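Local coordinates for protein yeast Cdc13 OB4 (Candida glabrata, PDB 3RMH) that forms, as the fourth OB fold of a yeast telomere protein, a dimerization domain and probably supports DNA binding by the whole protein, at residues B[124-127]-B[128-132]. The protein carries 2 engineered substitutions. Residues are numbered along the deposited sequence; the frame is centred on the assembly and turned at random.
Sequences IQEL and RLQRM
Glu126 and Gln130, four residues apart on one helix, are joined twice: once through the backbone, once through their side chains. Gln130 NE2 donates to Glu126 OE1 at 2.9 Å with an N-H...O angle of 151°, arriving at the syn lone pair, the side facing the other carboxylate oxygen. A second, weak bond runs from the same nitrogen to Glu126 OE2 at 3.4 Å, making the grip lopsided. The two flat groups are not coplanar: carboxylate and amide planes stand 57° apart. Glu126 reaches this position because CG lies anti to the backbone N (chi1 -155°) and the chain then bends at chi2, carrying the carboxylate along the helix. The other end of the amide is also satisfied, since Gln130 OE1 accepts from Arg101 N, which fixes which way the amide is flipped.

Four i to i+4 backbone bonds run alongside, the carbonyls of Ile124, Gln125, Glu126 and Leu127 accepting from the amides of Arg128 to Arg131; Arg128 N to Ile124 O is 2.9 Å, Arg131 N to Leu127 O 3.1 Å. This is regular alpha-helical geometry. On another side of the helix, Arg128 runs extended back toward Ile124, whose CG1 sits over one face of the guanidinium, 3.7 Å from NE and offset toward the rim. Arg128 NH1 finds its charge partner in Glu85.

Near the start of the helix, Thr123 OG1 accepts from Glu126 N, and Gln125 NE2 donates to Leu82 O at the end of helix 75-82. Helix 124-134 packs its buried Ile124 and Leu127 against Phe81 of helix 75-82 and against Leu95, while Gln130 ties it to the beginning of strand 99-108 of the OB-fold sheet.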
loop_
_atom_site.group_PDB
_atom_site.type_symbol
_atom_site.label_atom_id
_atom_site.label_comp_id
_atom_site.label_asym_id
_atom_site.label_seq_id
_atom_site.Cartn_x
_atom_site.Cartn_y
_atom_site.Cartn_z
ATOM N N ILE B 124 -15.204 10.976 -10.831
ATOM C CA ILE B 124 -15.619 9.806 -11.636
ATOM C C ILE B 124 -16.150 10.236 -13.008
ATOM O O ILE B 124 -15.931 9.551 -14.017
ATOM C CB ILE B 124 -16.648 8.914 -10.897
ATOM C CG1 ILE B 124 -16.950 7.642 -11.705
ATOM C CG2 ILE B 124 -17.943 9.685 -10.609
ATOM C CD1 ILE B 124 -15.780 6.665 -11.779
ATOM N N GLN B 125 -16.838 11.374 -13.060
ATOM C CA GLN B 125 -17.314 11.897 -14.341
ATOM C C GLN B 125 -16.152 12.205 -15.276
ATOM O O GLN B 125 -16.198 11.882 -16.459
ATOM C CB GLN B 125 -18.191 13.139 -14.162
ATOM C CG GLN B 125 -19.505 12.880 -13.447
ATOM C CD GLN B 125 -19.359 12.831 -11.932
ATOM O OE1 GLN B 125 -18.283 13.089 -11.381
ATOM N NE2 GLN B 125 -20.450 12.501 -11.251
ATOM N N GLU B 126 -15.103 12.826 -14.751
ATOM C CA GLU B 126 -13.952 13.143 -15.583
ATOM C C GLU B 126 -13.208 11.889 -16.076
ATOM O O GLU B 126 -12.748 11.858 -17.207
ATOM C CB GLU B 126 -12.998 14.078 -14.847
ATOM C CG GLU B 126 -12.144 14.897 -15.786
ATOM C CD GLU B 126 -10.955 14.116 -16.282
ATOM O OE1 GLU B 126 -10.513 13.207 -15.544
ATOM O OE2 GLU B 126 -10.463 14.411 -17.396
ATOM N N LEU B 127 -13.064 10.871 -15.224
ATOM C CA LEU B 127 -12.412 9.629 -15.643
ATOM C C LEU B 127 -13.251 8.946 -16.710
ATOM O O LEU B 127 -12.719 8.338 -17.645
ATOM C CB LEU B 127 -12.205 8.676 -14.453
ATOM C CG LEU B 127 -11.152 9.095 -13.420
ATOM C CD1 LEU B 127 -11.173 8.186 -12.190
ATOM C CD2 LEU B 127 -9.763 9.134 -14.042
ATOM N N ARG B 128 -14.568 9.031 -16.561
ATOM C CA ARG B 128 -15.473 8.452 -17.556
ATOM C C ARG B 128 -15.321 9.161 -18.898
ATOM O O ARG B 128 -15.389 8.529 -19.952
ATOM C CB ARG B 128 -16.928 8.554 -17.089
ATOM C CG ARG B 128 -17.350 7.484 -16.105
ATOM C CD ARG B 128 -18.724 7.779 -15.531
ATOM N NE ARG B 128 -19.140 6.758 -14.580
ATOM C CZ ARG B 128 -20.127 6.911 -13.706
ATOM N NH1 ARG B 128 -20.808 8.049 -13.672
ATOM N NH2 ARG B 128 -20.430 5.929 -12.868
ATOM N N LEU B 129 -15.121 10.476 -18.843
ATOM C CA LEU B 129 -14.923 11.266 -20.053
ATOM C C LEU B 129 -13.616 10.879 -20.724
ATOM O O LEU B 129 -13.567 10.737 -21.941
ATOM C CB LEU B 129 -14.954 12.767 -19.743
ATOM C CG LEU B 129 -14.991 13.730 -20.931
ATOM C CD1 LEU B 129 -16.148 13.376 -21.867
ATOM C CD2 LEU B 129 -15.100 15.166 -20.448
ATOM N N GLN B 130 -12.557 10.682 -19.930
ATOM C CA GLN B 130 -11.288 10.230 -20.501
ATOM C C GLN B 130 -11.464 8.926 -21.259
ATOM O O GLN B 130 -10.923 8.755 -22.349
ATOM C CB GLN B 130 -10.211 10.052 -19.428
ATOM C CG GLN B 130 -9.661 11.335 -18.839
ATOM C CD GLN B 130 -8.468 11.053 -17.947
ATOM O OE1 GLN B 130 -7.666 10.177 -18.238
ATOM N NE2 GLN B 130 -8.352 11.783 -16.856
ATOM N N ARG B 131 -12.224 8.002 -20.684
ATOM C CA ARG B 131 -12.483 6.714 -21.356
ATOM C C ARG B 131 -13.181 6.890 -22.695
ATOM O O ARG B 131 -12.881 6.184 -23.672
ATOM C CB ARG B 131 -13.317 5.813 -20.450
ATOM C CG ARG B 131 -13.856 4.538 -21.084
ATOM C CD ARG B 131 -14.434 3.655 -19.980
ATOM N NE ARG B 131 -15.098 2.451 -20.502
ATOM C CZ ARG B 131 -16.357 2.402 -20.919
ATOM N NH1 ARG B 131 -17.118 3.498 -20.919
ATOM N NH2 ARG B 131 -16.851 1.254 -21.370
ATOM N N MET B 132 -14.132 7.809 -22.746
ATOM C CA MET B 132 -14.852 8.079 -23.998
ATOM C C MET B 132 -13.922 8.588 -25.089
ATOM O O MET B 132 -14.008 8.152 -26.239
ATOM C CB MET B 132 -15.975 9.084 -23.758
ATOM C CG MET B 132 -17.059 8.555 -22.860
ATOM S SD MET B 132 -17.689 7.002 -23.546
ATOM C CE MET B 132 -18.382 7.572 -25.112
#